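Local coordinates for malonyl CoA-acyl carrier protein transacylase (Staphylococcus aureus, PDB 3IM9) that transfers the malonyl group from malonyl-CoA to holo-acyl carrier protein, supplying the chain-extending unit for bacterial fatty acid synthesis, at residues Ile14-Gln19 against Ile279-Gly284; Asn69-Leu74 against Arg120-Leu125; Ala73-Ser78 against Glu100-Val105; Gln236-Gln241 against Leu257-Gln262. All blocks are in the same frame, centred on the assembly; numbering follows the deposited sequence.

Interaction 1: Ile14-Gln19 against Ile279-Gly284. With SO4 (sulfate ion), chain D.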
# COMPACT_ATOMS: atom_id res chain seq x y z
N ILE A 14 -3.10 9.03 9.34
CA ILE A 14 -3.96 7.93 8.91
C ILE A 14 -3.24 7.16 7.82
O ILE A 14 -2.60 7.76 6.95
CB ILE A 14 -5.33 8.47 8.42
CG1 ILE A 14 -5.21 9.47 7.28
CG2 ILE A 14 -6.21 8.99 9.63
CD1 ILE A 14 -6.59 9.99 6.74
N ILE A 15 -3.31 5.83 7.89
CA ILE A 15 -2.45 5.04 7.00
C ILE A 15 -3.30 3.92 6.40
O ILE A 15 -4.31 3.45 7.02
CB ILE A 15 -1.21 4.43 7.72
CG1 ILE A 15 -1.60 3.42 8.80
CG2 ILE A 15 -0.38 5.58 8.36
CD1 ILE A 15 -0.44 2.85 9.63
N PHE A 16 -2.90 3.50 5.20
CA PHE A 16 -3.81 2.60 4.43
C PHE A 16 -3.01 1.39 3.92
O PHE A 16 -1.98 1.53 3.25
CB PHE A 16 -4.36 3.40 3.26
CG PHE A 16 -5.19 4.58 3.70
CD1 PHE A 16 -4.66 5.86 3.60
CD2 PHE A 16 -6.48 4.39 4.19
CE1 PHE A 16 -5.41 6.97 4.09
CE2 PHE A 16 -7.28 5.48 4.59
CZ PHE A 16 -6.74 6.79 4.50
N PRO A 17 -3.52 0.16 4.12
CA PRO A 17 -2.84 -1.05 3.65
C PRO A 17 -3.06 -1.26 2.15
O PRO A 17 -3.94 -0.68 1.51
CB PRO A 17 -3.53 -2.14 4.45
CG PRO A 17 -4.96 -1.64 4.60
CD PRO A 17 -4.77 -0.10 4.89
N GLY A 18 -2.22 -2.14 1.64
CA GLY A 18 -2.23 -2.56 0.22
C GLY A 18 -2.43 -4.06 0.06
O GLY A 18 -2.92 -4.77 0.99
N GLN A 19 -2.00 -4.50 -1.12
CA GLN A 19 -2.12 -5.97 -1.49
C GLN A 19 -1.63 -6.82 -0.36
O GLN A 19 -0.51 -6.60 0.21
CB GLN A 19 -1.29 -6.15 -2.76
CG GLN A 19 -1.49 -7.54 -3.37
CD GLN A 19 -2.74 -7.61 -4.18
OE1 GLN A 19 -3.10 -6.69 -4.90
NE2 GLN A 19 -3.44 -8.80 -4.08
N ILE A 279 -3.32 5.65 12.72
CA ILE A 279 -4.67 5.07 12.58
C ILE A 279 -4.67 4.40 11.21
O ILE A 279 -4.70 5.04 10.17
CB ILE A 279 -5.71 6.12 12.62
CG1 ILE A 279 -5.62 6.85 14.00
CG2 ILE A 279 -7.17 5.46 12.50
CD1 ILE A 279 -6.73 8.04 14.12
N GLU A 280 -4.72 3.04 11.29
CA GLU A 280 -4.86 2.20 10.05
C GLU A 280 -6.32 2.03 9.68
O GLU A 280 -7.18 1.77 10.55
CB GLU A 280 -4.16 0.90 10.34
CG GLU A 280 -4.09 -0.00 9.03
CD GLU A 280 -3.29 -1.25 9.27
OE1 GLU A 280 -2.89 -1.60 10.40
OE2 GLU A 280 -3.00 -1.88 8.20
N ILE A 281 -6.64 2.23 8.41
CA ILE A 281 -8.05 2.23 7.99
C ILE A 281 -8.14 1.30 6.75
O ILE A 281 -7.59 1.60 5.66
CB ILE A 281 -8.51 3.67 7.60
CG1 ILE A 281 -8.34 4.53 8.87
CG2 ILE A 281 -9.97 3.65 7.05
CD1 ILE A 281 -8.62 6.07 8.52
N GLY A 282 -8.85 0.15 6.93
CA GLY A 282 -8.86 -0.85 5.85
C GLY A 282 -9.05 -2.19 6.54
O GLY A 282 -9.13 -2.30 7.74
N PRO A 283 -9.03 -3.25 5.76
CA PRO A 283 -9.12 -4.55 6.27
C PRO A 283 -7.78 -4.97 6.87
O PRO A 283 -6.70 -4.53 6.41
CB PRO A 283 -9.34 -5.43 5.01
CG PRO A 283 -8.71 -4.73 3.85
CD PRO A 283 -8.85 -3.20 4.29
N GLY A 284 -7.85 -5.79 7.95
CA GLY A 284 -6.63 -6.22 8.60
C GLY A 284 -5.95 -5.16 9.47
O GLY A 284 -6.42 -4.02 9.55
S SO4 D . 0.47 -4.33 2.88
O1 SO4 D . -0.19 -3.06 3.22
O2 SO4 D . -0.42 -5.59 3.23
O3 SO4 D . 0.70 -4.17 1.45
O4 SO4 D . 1.82 -4.44 3.73
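Ile14 and Ile15 run beside Ile279 and Glu280 as neighbouring strands of the four-stranded parallel sheet in the α/β core of this acyltransferase. Ile15 makes both backbone bonds of the pairing: its N donates to Ile279 O at 2.8 Å, and its O accepts Ile281 N at 3.0 Å. Packing is dense here. The branch Ile14 CG2 meets Ile281 CD1 at 3.9 Å on one face of the sheet, where helices 99-106 and 67-84 also press against the strands. The other face carries Ile15 and Glu280, whose carboxylate is held by Ser288 and Leu287 N of helix 286-294.

At Phe16 and Ile281 the backbones diverge as the strands end, but Ile281 O still links them. It lies near the ring plane at the edge of Phe16, 3.3 Å from CD2, and also faces Pro17 CD, while Ser78 OG binds it. Gly282, without a side chain, passes the Pro17 ring, whose CG sits 3.8 Å from Pro283 O. Farther on the contact ends: Gly18 and Gln19 do not touch 279-284, and Gln19 is solvent-exposed. At this loose end Gly18 N binds O1 of a sulfate ion, probably from the crystallisation liquor, at 2.7 Å in a nearly straight bond (172°).

Interaction 2: Asn69-Leu74 against Arg120-Leu125; sequences NTQPAL and RKRGQL
Asn69 OD1 is gripped twice: Arg120 NH1 donates to it at 3.0 Å, and a water donates at 2.8 Å while accepting from Arg120 NH2, so amide and guanidinium are bridged directly and through solvent. This pair closes one flank of the antiparallel packing between helices 67-84 and 112-128, whose local axes approach to 7.9 Å. Bent at chi2 (66°), Arg120 folds back to bring its head alongside Asn69. Its NH1 also bonds Glu68 O, its NH2 forms a salt bridge with Asp49, and Asn69 ND2 donates to Lys63 O.

Gly123, lacking a side chain, lets Gln71 NE2 come within 3.3 Å of its CA; the same NE2 donates to Thr67 OG1. Pro72, at a kink in its helix, packs its CD on Arg120 CA.

The opposite flank reaches the active site. Arg122, a calcium-site residue extended from CG to NE, sends NH2 to Ser97 OG and Gln256 OE1, a position consistent with the malonyl-carboxylate arginine of FabD enzymes. Gln71 probably helps hold it as a second-shell residue. The two side chains cross at about a right angle, and Arg122 NH1 reaches Gln71 OE1 at 2.8 Å from above the carbonyl plane, with OE1 in the guanidinium plane.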
# COMPACT_ATOMS: atom_id res chain seq x y z
N ASN A 69 -8.11 -6.80 -9.52
CA ASN A 69 -9.31 -6.71 -8.67
C ASN A 69 -9.03 -6.25 -7.26
O ASN A 69 -9.78 -5.43 -6.70
CB ASN A 69 -10.03 -8.04 -8.59
CG ASN A 69 -10.24 -8.64 -9.97
OD1 ASN A 69 -10.70 -7.96 -10.88
ND2 ASN A 69 -9.91 -9.96 -10.13
N THR A 70 -7.91 -6.70 -6.67
CA THR A 70 -7.68 -6.38 -5.26
C THR A 70 -7.44 -4.89 -5.11
O THR A 70 -7.80 -4.31 -4.08
CB THR A 70 -6.35 -7.03 -4.75
OG1 THR A 70 -6.19 -8.36 -5.37
CG2 THR A 70 -6.52 -7.18 -3.24
N GLN A 71 -6.75 -4.28 -6.08
CA GLN A 71 -6.42 -2.83 -5.91
C GLN A 71 -7.69 -1.95 -5.76
O GLN A 71 -7.79 -1.20 -4.78
CB GLN A 71 -5.49 -2.33 -6.98
CG GLN A 71 -4.08 -2.99 -6.85
CD GLN A 71 -3.05 -2.38 -7.75
OE1 GLN A 71 -3.03 -1.15 -7.97
NE2 GLN A 71 -2.17 -3.24 -8.33
N PRO A 72 -8.64 -2.01 -6.69
CA PRO A 72 -9.85 -1.20 -6.49
C PRO A 72 -10.64 -1.71 -5.30
O PRO A 72 -11.27 -0.87 -4.63
CB PRO A 72 -10.67 -1.41 -7.81
CG PRO A 72 -10.05 -2.64 -8.47
CD PRO A 72 -8.58 -2.61 -8.05
N ALA A 73 -10.56 -3.00 -4.96
CA ALA A 73 -11.29 -3.45 -3.75
C ALA A 73 -10.75 -2.82 -2.47
O ALA A 73 -11.52 -2.36 -1.63
CB ALA A 73 -11.11 -5.00 -3.68
N LEU A 74 -9.44 -2.73 -2.32
CA LEU A 74 -8.83 -2.15 -1.14
C LEU A 74 -9.09 -0.65 -1.12
O LEU A 74 -9.38 -0.14 -0.03
CB LEU A 74 -7.31 -2.42 -1.18
CG LEU A 74 -6.90 -3.86 -0.82
CD1 LEU A 74 -5.48 -4.16 -1.37
CD2 LEU A 74 -6.95 -4.10 0.68
N ARG A 120 -7.62 0.58 -10.80
CA ARG A 120 -7.97 -0.52 -11.64
C ARG A 120 -6.99 -0.63 -12.83
O ARG A 120 -6.54 -1.76 -13.14
CB ARG A 120 -9.47 -0.32 -12.13
CG ARG A 120 -9.90 -1.28 -13.28
CD ARG A 120 -9.91 -2.69 -12.77
NE ARG A 120 -10.72 -3.52 -13.71
CZ ARG A 120 -10.87 -4.82 -13.58
NH1 ARG A 120 -10.26 -5.48 -12.58
NH2 ARG A 120 -11.66 -5.52 -14.46
N LYS A 121 -6.67 0.50 -13.51
CA LYS A 121 -5.70 0.39 -14.58
C LYS A 121 -4.31 -0.01 -14.05
O LYS A 121 -3.69 -0.83 -14.69
CB LYS A 121 -5.59 1.81 -15.26
CG LYS A 121 -4.61 1.83 -16.50
CD LYS A 121 -5.05 1.00 -17.65
CE LYS A 121 -6.14 1.70 -18.41
NZ LYS A 121 -6.38 1.05 -19.79
N ARG A 122 -3.90 0.52 -12.90
CA ARG A 122 -2.58 0.16 -12.31
C ARG A 122 -2.51 -1.37 -12.10
O ARG A 122 -1.56 -2.00 -12.52
CB ARG A 122 -2.50 0.83 -10.93
CG ARG A 122 -1.14 0.69 -10.28
CD ARG A 122 -1.12 1.49 -8.99
NE ARG A 122 0.12 1.40 -8.25
CZ ARG A 122 0.37 0.48 -7.32
NH1 ARG A 122 -0.52 -0.46 -7.03
NH2 ARG A 122 1.49 0.52 -6.63
N GLY A 123 -3.60 -1.95 -11.56
CA GLY A 123 -3.65 -3.40 -11.31
C GLY A 123 -3.61 -4.19 -12.62
O GLY A 123 -2.93 -5.25 -12.72
N GLN A 124 -4.36 -3.72 -13.64
CA GLN A 124 -4.39 -4.47 -14.92
C GLN A 124 -3.02 -4.36 -15.61
O GLN A 124 -2.53 -5.38 -16.09
CB GLN A 124 -5.40 -3.86 -15.91
CG GLN A 124 -6.85 -4.05 -15.42
CD GLN A 124 -7.78 -3.32 -16.34
OE1 GLN A 124 -7.60 -2.11 -16.65
NE2 GLN A 124 -8.77 -4.07 -16.82
N LEU A 125 -2.38 -3.21 -15.52
CA LEU A 125 -1.06 -3.08 -16.17
C LEU A 125 -0.04 -3.93 -15.41
O LEU A 125 0.82 -4.60 -16.06
CB LEU A 125 -0.60 -1.62 -16.16
CG LEU A 125 -1.21 -0.70 -17.19
CD1 LEU A 125 -2.57 -1.06 -17.68
CD2 LEU A 125 -0.91 0.78 -16.98
O HOH W 1 -11.73 -8.43 -13.41

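Interaction 3: Ala73-Ser78 against Glu100-Val105. With CA (calcium ion), chain B.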
# COMPACT_ATOMS: atom_id res chain seq x y z
N ALA A 73 -10.56 -3.00 -4.96
CA ALA A 73 -11.29 -3.45 -3.75
C ALA A 73 -10.75 -2.82 -2.47
O ALA A 73 -11.52 -2.36 -1.63
CB ALA A 73 -11.11 -5.00 -3.68
N LEU A 74 -9.44 -2.73 -2.32
CA LEU A 74 -8.83 -2.15 -1.14
C LEU A 74 -9.09 -0.65 -1.12
O LEU A 74 -9.38 -0.14 -0.03
CB LEU A 74 -7.31 -2.42 -1.18
CG LEU A 74 -6.90 -3.86 -0.82
CD1 LEU A 74 -5.48 -4.16 -1.37
CD2 LEU A 74 -6.95 -4.10 0.68
N LEU A 75 -8.88 0.04 -2.25
CA LEU A 75 -9.21 1.47 -2.26
C LEU A 75 -10.65 1.72 -1.84
O LEU A 75 -10.90 2.68 -1.07
CB LEU A 75 -8.92 2.03 -3.68
CG LEU A 75 -9.11 3.56 -3.72
CD1 LEU A 75 -7.82 4.24 -3.33
CD2 LEU A 75 -9.42 3.93 -5.17
N THR A 76 -11.56 0.89 -2.37
CA THR A 76 -12.97 1.09 -2.09
C THR A 76 -13.25 0.86 -0.61
O THR A 76 -13.95 1.69 0.06
CB THR A 76 -13.78 0.12 -2.89
OG1 THR A 76 -13.58 0.52 -4.28
CG2 THR A 76 -15.29 0.24 -2.58
N HIS A 77 -12.69 -0.19 0.01
CA HIS A 77 -12.96 -0.48 1.42
C HIS A 77 -12.38 0.62 2.30
O HIS A 77 -13.09 1.18 3.16
CB HIS A 77 -12.29 -1.81 1.75
CG HIS A 77 -12.65 -2.36 3.12
ND1 HIS A 77 -13.58 -1.82 4.01
CD2 HIS A 77 -12.16 -3.48 3.67
CE1 HIS A 77 -13.65 -2.64 5.06
NE2 HIS A 77 -12.76 -3.63 4.88
N SER A 78 -11.13 1.02 2.09
CA SER A 78 -10.53 2.06 2.90
C SER A 78 -11.26 3.40 2.73
O SER A 78 -11.46 4.12 3.71
CB SER A 78 -9.04 2.24 2.54
OG SER A 78 -8.28 1.14 3.07
N GLU A 100 -1.11 3.98 -1.03
CA GLU A 100 -0.80 5.39 -1.23
C GLU A 100 -1.95 6.06 -1.96
O GLU A 100 -2.15 7.27 -1.76
CB GLU A 100 0.52 5.49 -2.02
CG GLU A 100 1.09 6.97 -2.11
CD GLU A 100 2.57 6.97 -2.25
OE1 GLU A 100 3.25 6.19 -1.56
OE2 GLU A 100 3.04 7.81 -3.07
N TYR A 101 -2.67 5.33 -2.81
CA TYR A 101 -3.86 5.92 -3.52
C TYR A 101 -4.95 6.24 -2.53
O TYR A 101 -5.69 7.23 -2.72
CB TYR A 101 -4.28 5.05 -4.67
CG TYR A 101 -3.27 5.08 -5.76
CD1 TYR A 101 -2.19 4.16 -5.82
CD2 TYR A 101 -3.39 6.04 -6.78
CE1 TYR A 101 -1.21 4.20 -6.83
CE2 TYR A 101 -2.41 6.12 -7.79
CZ TYR A 101 -1.35 5.22 -7.80
OH TYR A 101 -0.42 5.35 -8.81
N SER A 102 -5.16 5.43 -1.50
CA SER A 102 -6.11 5.76 -0.49
C SER A 102 -5.67 7.05 0.22
O SER A 102 -6.52 7.86 0.57
CB SER A 102 -6.18 4.61 0.50
OG SER A 102 -6.67 3.44 -0.20
N SER A 103 -4.37 7.21 0.42
CA SER A 103 -3.87 8.50 1.02
C SER A 103 -4.23 9.65 0.07
O SER A 103 -4.54 10.77 0.58
CB SER A 103 -2.34 8.38 1.21
OG SER A 103 -2.00 7.58 2.29
N LEU A 104 -4.12 9.46 -1.25
CA LEU A 104 -4.38 10.54 -2.26
C LEU A 104 -5.84 10.89 -2.19
O LEU A 104 -6.22 12.10 -2.29
CB LEU A 104 -4.02 10.13 -3.70
CG LEU A 104 -2.54 9.76 -3.86
CD1 LEU A 104 -2.23 9.66 -5.40
CD2 LEU A 104 -1.55 10.77 -3.20
N VAL A 105 -6.74 9.91 -2.01
CA VAL A 105 -8.17 10.26 -1.87
C VAL A 105 -8.35 10.98 -0.53
O VAL A 105 -9.09 12.01 -0.48
CB VAL A 105 -8.98 8.92 -1.88
CG1 VAL A 105 -10.47 9.14 -1.48
CG2 VAL A 105 -8.92 8.32 -3.29
CA CA B . 1.80 3.85 -8.56
O HOH W 2 -6.11 1.10 1.12
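Helix 99-106, which leads away from the probable nucleophile elbow at Ser97, packs through Tyr101, Ser102 and Val105 against Leu75 and Ser78 of helix 67-84. The local axes cross at -40° and come no closer than 9.4 Å; the helices meet where the Leu75 side chain rests on the backbone at Tyr101-Ser102.

One methyl does most of the work. With CG anti to the backbone N of Leu75 (chi1 -174°), the side chain swings across the gap and lays CD1 on that backbone, 3.4 Å from Ser102 N. Ser102 OG is equally near this methyl. CD1 also reaches Val105, one turn on, where it lies 4.2 Å from CG2.

Next to this apolar wedge is a small polar seam. Ser78 CB approaches Ser102 OG to 3.8 Å, and a shared water bridges the two hydroxyls, donating to Ser78 OG at 2.9 Å and lying 2.7 Å from Ser102 OG. Ser78 OG also bonds to Ile281 O at the end of strand 275-281, tying the seam to the central sheet.

The Tyr101 CB touches Leu75 CD1 at 3.9 Å, but the ring leads away from the interface. The bound calcium ion lies in the ring plane at its edge, 2.7 Å from Tyr101 OH; Met253 O and Gln256 OE1 also bind the ion, and Arg122 belongs to the same site. Phe16 covers Ser102 and Ser103 from the sheet. Helix 67-84 thus lies against the helix that follows the nucleophile, consistent with the nucleophile elbow of α/β acyltransferases.

Interaction 4: Gln236-Gln241 against Leu257-Gln262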
# COMPACT_ATOMS: atom_id res chain seq x y z
N GLN A 236 5.36 9.78 0.71
CA GLN A 236 5.35 8.91 -0.46
C GLN A 236 6.31 7.74 -0.33
O GLN A 236 7.40 7.84 0.29
CB GLN A 236 5.60 9.68 -1.76
CG GLN A 236 4.46 10.68 -1.93
CD GLN A 236 4.35 11.15 -3.40
OE1 GLN A 236 5.00 12.15 -3.81
NE2 GLN A 236 3.55 10.46 -4.20
N ASN A 237 5.89 6.59 -0.91
CA ASN A 237 6.68 5.39 -0.81
C ASN A 237 8.06 5.51 -1.46
O ASN A 237 8.99 4.81 -1.03
CB ASN A 237 5.93 4.23 -1.53
CG ASN A 237 4.75 3.68 -0.78
OD1 ASN A 237 4.47 3.97 0.43
ND2 ASN A 237 4.01 2.89 -1.51
N VAL A 238 8.16 6.30 -2.54
CA VAL A 238 9.43 6.34 -3.36
C VAL A 238 10.53 6.99 -2.53
O VAL A 238 11.65 6.54 -2.55
CB VAL A 238 9.23 7.08 -4.71
CG1 VAL A 238 8.36 6.36 -5.59
CG2 VAL A 238 8.64 8.43 -4.60
N ASN A 239 10.18 8.06 -1.78
CA ASN A 239 11.25 8.90 -1.13
C ASN A 239 11.10 9.09 0.34
O ASN A 239 11.98 9.68 0.98
CB ASN A 239 11.29 10.31 -1.87
CG ASN A 239 10.00 11.14 -1.64
OD1 ASN A 239 9.00 10.64 -1.12
ND2 ASN A 239 10.04 12.48 -1.97
N ALA A 240 10.01 8.54 0.92
CA ALA A 240 9.82 8.57 2.39
C ALA A 240 9.81 9.98 2.93
O ALA A 240 10.31 10.17 4.06
CB ALA A 240 10.87 7.67 3.14
N GLN A 241 9.22 10.91 2.21
CA GLN A 241 9.07 12.26 2.79
C GLN A 241 7.70 12.79 2.45
O GLN A 241 7.09 12.37 1.44
CB GLN A 241 10.15 13.22 2.25
CG GLN A 241 11.58 12.82 2.56
CD GLN A 241 12.58 13.77 1.89
OE1 GLN A 241 13.79 13.72 2.17
NE2 GLN A 241 12.10 14.62 1.01
N LEU A 257 6.02 2.69 -9.14
CA LEU A 257 5.84 1.38 -9.82
C LEU A 257 7.13 0.59 -9.80
O LEU A 257 7.01 -0.67 -9.73
CB LEU A 257 5.36 1.55 -11.27
CG LEU A 257 3.98 2.28 -11.41
CD1 LEU A 257 3.76 2.58 -12.87
CD2 LEU A 257 2.84 1.35 -10.87
N TYR A 258 8.24 1.26 -9.99
CA TYR A 258 9.47 0.52 -10.24
C TYR A 258 10.50 0.76 -9.18
O TYR A 258 11.73 0.50 -9.38
CB TYR A 258 10.03 0.79 -11.66
CG TYR A 258 10.22 2.26 -11.99
CD1 TYR A 258 9.20 2.93 -12.70
CD2 TYR A 258 11.35 2.92 -11.60
CE1 TYR A 258 9.38 4.26 -13.03
CE2 TYR A 258 11.52 4.26 -11.90
CZ TYR A 258 10.53 4.89 -12.60
OH TYR A 258 10.83 6.27 -12.88
N SER A 259 10.08 1.34 -8.07
CA SER A 259 10.96 1.69 -6.95
C SER A 259 10.54 0.95 -5.70
O SER A 259 9.34 0.65 -5.53
CB SER A 259 10.86 3.20 -6.69
OG SER A 259 11.22 3.91 -7.90
N PRO A 260 11.44 0.71 -4.77
CA PRO A 260 11.10 0.02 -3.51
C PRO A 260 10.14 0.89 -2.67
O PRO A 260 10.21 2.14 -2.72
CB PRO A 260 12.43 -0.16 -2.77
CG PRO A 260 13.46 0.40 -3.70
CD PRO A 260 12.88 0.98 -4.92
N VAL A 261 9.25 0.23 -1.93
CA VAL A 261 8.37 0.89 -0.95
C VAL A 261 9.12 1.12 0.30
O VAL A 261 9.50 0.17 0.99
CB VAL A 261 7.11 0.01 -0.72
CG1 VAL A 261 6.23 0.64 0.38
CG2 VAL A 261 6.27 -0.10 -2.02
N GLN A 262 9.39 2.40 0.58
CA GLN A 262 10.19 2.76 1.76
C GLN A 262 9.36 2.85 3.01
O GLN A 262 9.20 3.93 3.59
CB GLN A 262 10.96 4.08 1.47
CG GLN A 262 11.84 3.97 0.23
CD GLN A 262 13.10 3.16 0.48
OE1 GLN A 262 13.40 2.70 1.58
NE2 GLN A 262 13.84 2.90 -0.62
O HOH W 3 12.28 4.00 -3.23
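Two side-chain torsions of Gln262, CG beside its backbone N (chi1 -57°) and a bend at chi2 (-75°), fold it over the hairpin loop 236-241. CB and CG come to 3.3 and 3.2 Å from Asn237 O, and CB also rests 4.0 Å from Ala240 CB. The same Asn237 O accepts Gln262 N at 2.9 Å, on a lone pair in the carbonyl plane, so this oxygen is closed in by both the backbone and the side chain of Gln262.

Folding the chain back also places Gln262 NE2 at a bridging water. That water donates to Val238 O at 2.7 Å and to Pro260 O at 2.8 Å, and accepts from the amide, joining the two segments through these carbonyls. On the far side of the backbone, the Asn237 side chain lies alongside Val261, pointing the same way, with CG 3.6 Å from Val261 CG1. A looser touch is Val238 CG1 on Ser259 CB.

Glu100 OE1, from helix 99-106, accepts a hydrogen bond from Asn237 N. Val261 pairs with strand 162-169 at the edge of the mixed sheet and touches His96 and His207. Gln262 itself is the N-cap residue of helix 263-272. The contact joins the hairpin loop to the segment whose Ser259 O bonds His207 ND1 and so probably helps orient that histidine, as in the Ser-His active site of malonyltransferases.

In the fold
Helix 67-84 serves both interaction 2 and interaction 3, whose centres are 11 Å apart and which share Ala73 and Leu74. Interaction 1 lies about 9 Å, centre to centre, from interaction 3, and Phe16 CG packs on Ser102 CB between them (3.3 Å). It meets interaction 2 at Gln19 NE2 and Thr70 OG1, 3.1 Å apart. Interaction 4, about 17 Å from interaction 3 between centres, is linked to it through Glu100 OE1 and Asn237 N (2.7 Å). Between side chains, Arg122 of interaction 2 is about 3 Å from Ser97 and 4 Å from His207, and Val261 of interaction 4 about 4 Å from each; Tyr101 and Arg122 belong to the calcium site beside them.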